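Local coordinates for biphenyl-2,3-diol 1,2-dioxygenase III-related protein (PDB 3EY8) that binds a metal ion and is probably a metalloenzyme of the vicinal oxygen chelate superfamily, though its reaction and substrate are not known, at residues S41-L46 and H60-K65; I82-A87 and V127-N132; F27-K30 and K35-S38. The protein carries 9 engineered substitutions. All blocks are in the same frame, centred on the assembly; numbering follows the deposited sequence.

Contact 1: S41-L46 and H60-K65; sequences SGRIAL and HEFEPK. Engineered in segment 41-46: Ser41 (natural residue Ala). Engineered in segment 60-65: His60 (natural residue Asn).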
loop_
_atom_site.group_PDB
_atom_site.type_symbol
_atom_site.label_atom_id
_atom_site.label_comp_id
_atom_site.label_asym_id
_atom_site.label_seq_id
_atom_site.Cartn_x
_atom_site.Cartn_y
_atom_site.Cartn_z
ATOM N N SER B 41 -10.901 -19.953 -2.420
ATOM C CA SER B 41 -10.208 -20.960 -3.206
ATOM C C SER B 41 -8.701 -20.727 -3.162
ATOM O O SER B 41 -8.109 -20.240 -4.126
ATOM C CB SER B 41 -10.708 -20.939 -4.652
ATOM O OG SER B 41 -10.233 -22.063 -5.374
ATOM N N GLY B 42 -8.092 -21.063 -2.029
ATOM C CA GLY B 42 -6.651 -20.993 -1.884
ATOM C C GLY B 42 -6.060 -19.601 -2.006
ATOM O O GLY B 42 -4.933 -19.441 -2.475
ATOM N N ARG B 43 -6.817 -18.591 -1.591
ATOM C CA ARG B 43 -6.291 -17.233 -1.528
ATOM C C ARG B 43 -5.469 -17.074 -0.255
ATOM O O ARG B 43 -5.863 -17.554 0.803
ATOM C CB ARG B 43 -7.422 -16.203 -1.527
ATOM C CG ARG B 43 -8.281 -16.192 -2.780
ATOM C CD ARG B 43 -7.505 -15.698 -3.985
ATOM N NE ARG B 43 -8.390 -15.394 -5.107
ATOM C CZ ARG B 43 -8.893 -16.307 -5.931
ATOM N NH1 ARG B 43 -8.604 -17.592 -5.764
ATOM N NH2 ARG B 43 -9.689 -15.936 -6.925
ATOM N N ILE B 44 -4.327 -16.400 -0.360
ATOM C CA ILE B 44 -3.440 -16.217 0.784
ATOM C C ILE B 44 -3.275 -14.734 1.107
ATOM O O ILE B 44 -3.163 -13.898 0.206
ATOM C CB ILE B 44 -2.048 -16.810 0.511
ATOM C CG1 ILE B 44 -2.147 -18.294 0.135
ATOM C CG2 ILE B 44 -1.133 -16.608 1.718
ATOM C CD1 ILE B 44 -2.541 -19.213 1.282
ATOM N N ALA B 45 -3.259 -14.405 2.393
ATOM C CA ALA B 45 -3.053 -13.025 2.813
ATOM C C ALA B 45 -2.236 -12.943 4.098
ATOM O O ALA B 45 -2.115 -13.919 4.839
ATOM C CB ALA B 45 -4.379 -12.319 2.988
ATOM N N LEU B 46 -1.674 -11.764 4.341
ATOM C CA LEU B 46 -0.977 -11.458 5.586
ATOM C C LEU B 46 -1.729 -10.374 6.353
ATOM O O LEU B 46 -1.935 -9.273 5.835
ATOM C CB LEU B 46 0.437 -10.970 5.280
ATOM C CG LEU B 46 1.399 -12.038 4.761
ATOM C CD1 LEU B 46 2.567 -11.397 4.022
ATOM C CD2 LEU B 46 1.890 -12.902 5.900
ATOM N N HIS B 60 0.390 -17.185 -11.316
ATOM C CA HIS B 60 -0.907 -17.626 -10.815
ATOM C C HIS B 60 -1.660 -16.432 -10.252
ATOM O O HIS B 60 -2.238 -16.489 -9.173
ATOM C CB HIS B 60 -0.729 -18.720 -9.767
ATOM C CG HIS B 60 0.127 -19.850 -10.237
ATOM N ND1 HIS B 60 -0.388 -20.955 -10.879
ATOM C CD2 HIS B 60 1.469 -20.028 -10.197
ATOM C CE1 HIS B 60 0.598 -21.776 -11.197
ATOM N NE2 HIS B 60 1.735 -21.235 -10.798
ATOM N N GLU B 61 -1.655 -15.352 -11.026
ATOM C CA GLU B 61 -2.219 -14.085 -10.602
ATOM C C GLU B 61 -3.720 -14.096 -10.783
ATOM O O GLU B 61 -4.241 -14.860 -11.588
ATOM C CB GLU B 61 -1.569 -12.960 -11.409
ATOM C CG GLU B 61 -0.059 -12.927 -11.203
ATOM C CD GLU B 61 0.719 -12.770 -12.494
ATOM O OE1 GLU B 61 0.361 -11.897 -13.309
ATOM O OE2 GLU B 61 1.704 -13.513 -12.691
ATOM N N PHE B 62 -4.419 -13.256 -10.027
ATOM C CA PHE B 62 -5.867 -13.173 -10.135
ATOM C C PHE B 62 -6.303 -11.839 -10.727
ATOM O O PHE B 62 -5.709 -10.801 -10.448
ATOM C CB PHE B 62 -6.522 -13.404 -8.774
ATOM C CG PHE B 62 -6.027 -14.636 -8.072
ATOM C CD1 PHE B 62 -5.241 -14.530 -6.937
ATOM C CD2 PHE B 62 -6.322 -15.899 -8.564
ATOM C CE1 PHE B 62 -4.774 -15.658 -6.293
ATOM C CE2 PHE B 62 -5.857 -17.032 -7.921
ATOM C CZ PHE B 62 -5.083 -16.909 -6.785
ATOM N N GLU B 63 -7.347 -11.883 -11.548
ATOM C CA GLU B 63 -7.838 -10.712 -12.272
ATOM C C GLU B 63 -9.011 -10.080 -11.535
ATOM O O GLU B 63 -9.827 -10.785 -10.951
ATOM C CB GLU B 63 -8.294 -11.131 -13.667
ATOM C CG GLU B 63 -7.188 -11.700 -14.534
ATOM C CD GLU B 63 -6.379 -10.613 -15.192
ATOM O OE1 GLU B 63 -6.937 -9.515 -15.404
ATOM O OE2 GLU B 63 -5.191 -10.852 -15.495
ATOM N N PRO B 64 -9.099 -8.742 -11.554
ATOM C CA PRO B 64 -8.160 -7.848 -12.232
ATOM C C PRO B 64 -6.930 -7.638 -11.358
ATOM O O PRO B 64 -6.988 -7.885 -10.145
ATOM C CB PRO B 64 -8.935 -6.527 -12.333
ATOM C CG PRO B 64 -10.172 -6.691 -11.481
ATOM C CD PRO B 64 -10.076 -7.993 -10.751
ATOM N N LYS B 65 -5.844 -7.175 -11.967
ATOM C CA LYS B 65 -4.586 -6.976 -11.257
ATOM C C LYS B 65 -3.877 -5.739 -11.794
ATOM O O LYS B 65 -4.372 -5.078 -12.720
ATOM C CB LYS B 65 -3.695 -8.207 -11.449
ATOM C CG LYS B 65 -3.428 -8.517 -12.913
ATOM C CD LYS B 65 -2.660 -9.816 -13.108
ATOM C CE LYS B 65 -2.153 -9.906 -14.544
ATOM N NZ LYS B 65 -1.560 -11.237 -14.851
#

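Contact 2: I82-A87 and V127-N132; sequences IDLSDA and VSTYSN. Engineered in segment 82-87: Ile82 (natural residue Thr), Asp83 (natural residue Val).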
loop_
_atom_site.group_PDB
_atom_site.type_symbol
_atom_site.label_atom_id
_atom_site.label_comp_id
_atom_site.label_asym_id
_atom_site.label_seq_id
_atom_site.Cartn_x
_atom_site.Cartn_y
_atom_site.Cartn_z
ATOM N N ILE B 82 6.391 -1.269 19.036
ATOM C CA ILE B 82 7.564 -1.760 19.734
ATOM C C ILE B 82 8.672 -0.704 19.694
ATOM O O ILE B 82 8.807 0.026 18.709
ATOM C CB ILE B 82 8.032 -3.072 19.077
ATOM C CG1 ILE B 82 7.040 -4.187 19.430
ATOM C CG2 ILE B 82 9.455 -3.418 19.495
ATOM C CD1 ILE B 82 7.113 -5.402 18.552
ATOM N N ASP B 83 9.456 -0.605 20.762
ATOM C CA ASP B 83 10.576 0.330 20.774
ATOM C C ASP B 83 11.437 0.057 19.538
ATOM O O ASP B 83 11.781 -1.091 19.272
ATOM C CB ASP B 83 11.393 0.141 22.046
ATOM C CG ASP B 83 12.564 1.087 22.126
ATOM O OD1 ASP B 83 13.582 0.805 21.469
ATOM O OD2 ASP B 83 12.468 2.102 22.845
ATOM N N LEU B 84 11.768 1.098 18.774
ATOM C CA LEU B 84 12.419 0.877 17.479
ATOM C C LEU B 84 13.753 0.152 17.612
ATOM O O LEU B 84 14.081 -0.684 16.781
ATOM C CB LEU B 84 12.593 2.173 16.678
ATOM C CG LEU B 84 12.801 1.920 15.177
ATOM C CD1 LEU B 84 11.498 1.481 14.527
ATOM C CD2 LEU B 84 13.353 3.157 14.465
ATOM N N SER B 85 14.531 0.463 18.645
ATOM C CA SER B 85 15.792 -0.254 18.812
ATOM C C SER B 85 15.564 -1.749 19.055
ATOM O O SER B 85 16.320 -2.583 18.556
ATOM C CB SER B 85 16.674 0.375 19.899
ATOM O OG SER B 85 16.010 0.444 21.144
ATOM N N ASP B 86 14.515 -2.092 19.801
ATOM C CA ASP B 86 14.153 -3.494 19.988
ATOM C C ASP B 86 13.729 -4.115 18.658
ATOM O O ASP B 86 14.060 -5.262 18.372
ATOM C CB ASP B 86 13.007 -3.646 20.997
ATOM C CG ASP B 86 13.444 -3.411 22.426
ATOM O OD1 ASP B 86 14.595 -2.983 22.642
ATOM O OD2 ASP B 86 12.625 -3.656 23.337
ATOM N N ALA B 87 12.978 -3.356 17.858
ATOM C CA ALA B 87 12.495 -3.848 16.570
ATOM C C ALA B 87 13.662 -4.164 15.652
ATOM O O ALA B 87 13.679 -5.200 14.987
ATOM C CB ALA B 87 11.584 -2.817 15.906
ATOM N N VAL B 127 10.292 0.067 8.428
ATOM C CA VAL B 127 9.613 -0.107 9.702
ATOM C C VAL B 127 9.877 1.123 10.551
ATOM O O VAL B 127 11.025 1.562 10.679
ATOM C CB VAL B 127 10.099 -1.374 10.417
ATOM C CG1 VAL B 127 9.537 -1.442 11.835
ATOM C CG2 VAL B 127 9.696 -2.604 9.607
ATOM N N SER B 128 8.815 1.693 11.111
ATOM C CA SER B 128 8.912 3.028 11.699
ATOM C C SER B 128 8.137 3.193 12.995
ATOM O O SER B 128 7.234 2.412 13.308
ATOM C CB SER B 128 8.429 4.077 10.696
ATOM O OG SER B 128 9.042 3.895 9.428
ATOM N N THR B 129 8.497 4.231 13.741
ATOM C CA THR B 129 7.800 4.570 14.977
ATOM C C THR B 129 7.465 6.055 14.988
ATOM O O THR B 129 8.190 6.863 14.404
ATOM C CB THR B 129 8.661 4.252 16.212
ATOM O OG1 THR B 129 7.928 4.580 17.400
ATOM C CG2 THR B 129 9.949 5.055 16.196
ATOM N N TYR B 130 6.370 6.416 15.652
ATOM C CA TYR B 130 6.055 7.823 15.889
ATOM C C TYR B 130 6.658 8.346 17.202
ATOM O O TYR B 130 6.547 9.533 17.512
ATOM C CB TYR B 130 4.540 8.076 15.824
ATOM C CG TYR B 130 4.057 8.310 14.410
ATOM C CD1 TYR B 130 4.193 9.553 13.811
ATOM C CD2 TYR B 130 3.504 7.279 13.661
ATOM C CE1 TYR B 130 3.777 9.775 12.516
ATOM C CE2 TYR B 130 3.079 7.491 12.356
ATOM C CZ TYR B 130 3.224 8.744 11.791
ATOM O OH TYR B 130 2.813 8.979 10.499
ATOM N N SER B 131 7.307 7.465 17.957
ATOM C CA SER B 131 7.964 7.864 19.201
ATOM C C SER B 131 9.128 8.820 18.959
ATOM O O SER B 131 10.061 8.500 18.226
ATOM C CB SER B 131 8.462 6.637 19.965
ATOM O OG SER B 131 7.375 5.846 20.411
ATOM N N ASN B 132 9.077 9.989 19.591
ATOM C CA ASN B 132 10.125 10.992 19.427
ATOM C C ASN B 132 11.389 10.626 20.196
ATOM O O ASN B 132 12.382 10.192 19.610
ATOM C CB ASN B 132 9.622 12.374 19.857
ATOM C CG ASN B 132 10.596 13.487 19.504
ATOM O OD1 ASN B 132 11.562 13.272 18.773
ATOM N ND2 ASN B 132 10.342 14.683 20.023
HETATM O O HOH W 1 7.188 2.363 18.417
HETATM O O HOH W 2 10.516 3.643 19.406
#

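Contact 3: F27-K30 and K35-S38; sequences FYEK and KAVS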
loop_
_atom_site.group_PDB
_atom_site.type_symbol
_atom_site.label_atom_id
_atom_site.label_comp_id
_atom_site.label_asym_id
_atom_site.label_seq_id
_atom_site.Cartn_x
_atom_site.Cartn_y
_atom_site.Cartn_z
ATOM N N PHE B 27 8.604 -15.415 5.828
ATOM C CA PHE B 27 9.333 -14.180 6.098
ATOM C C PHE B 27 8.514 -13.167 6.896
ATOM O O PHE B 27 8.951 -12.689 7.944
ATOM C CB PHE B 27 9.820 -13.555 4.789
ATOM C CG PHE B 27 10.610 -12.290 4.979
ATOM C CD1 PHE B 27 9.969 -11.062 5.037
ATOM C CD2 PHE B 27 11.994 -12.333 5.099
ATOM C CE1 PHE B 27 10.696 -9.888 5.211
ATOM C CE2 PHE B 27 12.721 -11.174 5.271
ATOM C CZ PHE B 27 12.074 -9.950 5.323
ATOM N N TYR B 28 7.331 -12.827 6.403
ATOM C CA TYR B 28 6.521 -11.812 7.070
ATOM C C TYR B 28 6.045 -12.242 8.462
ATOM O O TYR B 28 5.900 -11.404 9.356
ATOM C CB TYR B 28 5.358 -11.360 6.182
ATOM C CG TYR B 28 5.807 -10.375 5.128
ATOM C CD1 TYR B 28 6.267 -10.812 3.890
ATOM C CD2 TYR B 28 5.815 -9.013 5.389
ATOM C CE1 TYR B 28 6.691 -9.909 2.924
ATOM C CE2 TYR B 28 6.248 -8.105 4.437
ATOM C CZ TYR B 28 6.682 -8.561 3.208
ATOM O OH TYR B 28 7.105 -7.656 2.270
ATOM N N GLU B 29 5.815 -13.540 8.650
ATOM C CA GLU B 29 5.467 -14.037 9.977
ATOM C C GLU B 29 6.654 -13.930 10.930
ATOM O O GLU B 29 6.523 -13.407 12.034
ATOM C CB GLU B 29 4.930 -15.479 9.920
ATOM C CG GLU B 29 3.522 -15.574 9.334
ATOM C CD GLU B 29 2.756 -16.811 9.780
ATOM O OE1 GLU B 29 3.357 -17.904 9.868
ATOM O OE2 GLU B 29 1.540 -16.688 10.039
ATOM N N LYS B 30 7.812 -14.407 10.490
ATOM C CA LYS B 30 8.996 -14.462 11.345
ATOM C C LYS B 30 9.603 -13.086 11.593
ATOM O O LYS B 30 10.043 -12.781 12.703
ATOM C CB LYS B 30 10.035 -15.409 10.744
ATOM C CG LYS B 30 11.392 -15.359 11.422
ATOM C CD LYS B 30 12.317 -16.442 10.892
ATOM C CE LYS B 30 13.683 -16.373 11.563
ATOM N NZ LYS B 30 14.438 -17.649 11.432
ATOM N N LYS B 35 0.275 -12.228 10.493
ATOM C CA LYS B 35 -0.519 -13.439 10.610
ATOM C C LYS B 35 -0.891 -13.903 9.213
ATOM O O LYS B 35 -1.693 -13.263 8.538
ATOM C CB LYS B 35 -1.781 -13.118 11.415
ATOM C CG LYS B 35 -2.640 -14.299 11.819
ATOM C CD LYS B 35 -3.921 -13.783 12.469
ATOM C CE LYS B 35 -4.537 -14.801 13.410
ATOM N NZ LYS B 35 -5.715 -14.239 14.130
ATOM N N ALA B 36 -0.303 -15.008 8.766
ATOM C CA ALA B 36 -0.631 -15.546 7.452
ATOM C C ALA B 36 -1.946 -16.308 7.528
ATOM O O ALA B 36 -2.111 -17.193 8.372
ATOM C CB ALA B 36 0.478 -16.447 6.948
ATOM N N VAL B 37 -2.886 -15.956 6.658
ATOM C CA VAL B 37 -4.172 -16.643 6.625
ATOM C C VAL B 37 -4.491 -17.096 5.209
ATOM O O VAL B 37 -3.832 -16.683 4.253
ATOM C CB VAL B 37 -5.319 -15.740 7.125
ATOM C CG1 VAL B 37 -5.052 -15.288 8.556
ATOM C CG2 VAL B 37 -5.474 -14.533 6.206
ATOM N N SER B 38 -5.486 -17.967 5.081
ATOM C CA SER B 38 -5.984 -18.355 3.772
ATOM C C SER B 38 -7.501 -18.304 3.764
ATOM O O SER B 38 -8.146 -18.422 4.808
ATOM C CB SER B 38 -5.474 -19.741 3.366
ATOM O OG SER B 38 -5.712 -20.699 4.378
#

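Contact 1: S41-L46 and H60-K65
Arg43 lays its guanidinium flat over one face of the Phe62 ring, the two planes only 5° from parallel. The stack is both face-to-face and a cation-pi pair: CZ of Arg43 stands 3.7 Å from the centroid of the Phe62 ring, 12° off its normal, with NE nearly above the middle of the ring. NH1 reaches over the rim, 3.5 Å from Phe62 CE2, while CD adds a CH-pi contact, 4.0 Å from the ring centroid. Arginine suits this place because its aliphatic stem and its flat, delocalised cation can cover one ring together. The stem starts out neither toward nor away from the other segment, and the bend at chi2 (-68°) turns its end onto the ring. A weak bond from NH1 to the backbone O of engineered Ser41, 3.2 Å, may add slight restraint on rotation. On the opposite face of the ring lies the carbonyl oxygen of His60, an engineered residue, and the ring of His56 meets Phe62 edge-to-face.

Within the loop Lys65 NZ forms a salt bridge with Glu61 OE1 at 2.6 Å and a long one with Glu63 OE2 at 3.7 Å. A sulfate, probably from the crystallisation liquor, lies about 5 Å from the Arg43 side chain, consistent with its positive charge. The contact joins the start of strand 43-48 to the loop after strand 51-57, its neighbour in the sheet. Strand 35-39 lies along the other edge of 43-48, and helix 21-32 packs on Ile44 and Leu46.

Contact 2: I82-A87 and V127-N132
In the beta-alpha-beta-beta-beta module of the vicinal oxygen chelate fold a helix packs on the face of a curved sheet, and here Leu84, at the start of helix 84-93, settles on Val127, Ser128 and Thr129 at the end of strand 124-129. Leucine suits this buried seat because one branch, CD1, can reach down to the strand backbone: CG lies anti to the backbone N (chi1 -160°), and CD1 comes within 3.9 Å of Val127 O and 4.4 Å of Val127 CG1. Closer to the helix backbone, Leu84 CB meets Thr129 CG2 at 3.9 Å. Threonine serves twice, its methyl packing on Leu84 while its hydroxyl faces the water at the helix start.

One water accepts from Thr129 OG1 and donates to the backbone O of engineered Ile82, 2.9 Å away; a second accepts from Leu84 N, also at 2.9 Å, and returns a weak bond to the same hydroxyl. Engineered Asp83 is the N-cap, its OD1 taking weak bonds from the backbone N of Ser85 and Asp86. Ser128 points away from the helix and bonds Ser114, on the side of Glu126, a residue seen to bind calcium, though none is bound here. Met6 of the second subunit packs on both Ala87 and Val127. Just past the strand end Thr129 forms an ST turn, Ser131 N donating to its OG1 over 3.0 Å at 163°.

Contact 3: F27-K30 and K35-S38
Glu29 of helix 21-32 and Ala36 of strand 35-39 meet where a beta-alpha-beta unit passes from its helix into its second strand. The polar part is one hydrogen bond: Ala36 N donates to Glu29 OE2 over 2.8 Å, at 164°, reaching the anti side of the oxygen from 27° out of the carboxylate plane. Strand 35-39 is the outermost of its sheet within the chain. Lys35 and Val37 pair through the backbone with Glu47 and Ala45 on strand 43-48, whereas the amide of Ala36 finds its acceptor in the helix. Glutamate is long enough for this: its chain runs extended beyond CG (chi2 -156°) and carries the carboxylate from the helix surface to the strand.

The remainder is packing. Lys35 points away from the helix and touches Glu47 of strand 43-48. The ring of neighbouring Tyr28 leads away from the strand segment, onto Leu46 and Met34. Ala36 turns its methyl toward the helix, and being so small it lets the glutamate lie close, with Glu29 CG 4.0 Å from Ala36 CB; the hydrogen bond also draws OE2 of Glu29 to 3.3 Å from Ala36 CB.

From the N terminus, contact 3 comes first and closes the tight connection between helix 21-32 and strand 35-39, with only four residues between its segments. Contact 1 follows, spanning the hairpin of strands 43-48 and 51-57, and contact 2 last, bringing the chain's end back across 39 residues to the start of helix 84-93. The three loops lie in series; none encloses or crosses another. Contacts 3 and 1 share a sheet and touch where Ile44 CD1 packs on Ser38 CB, 3.6 Å away. Contact 2 belongs to the other sheet, about 32 Å from contact 1 between centres, across the chain's middle; both of these reach the second subunit.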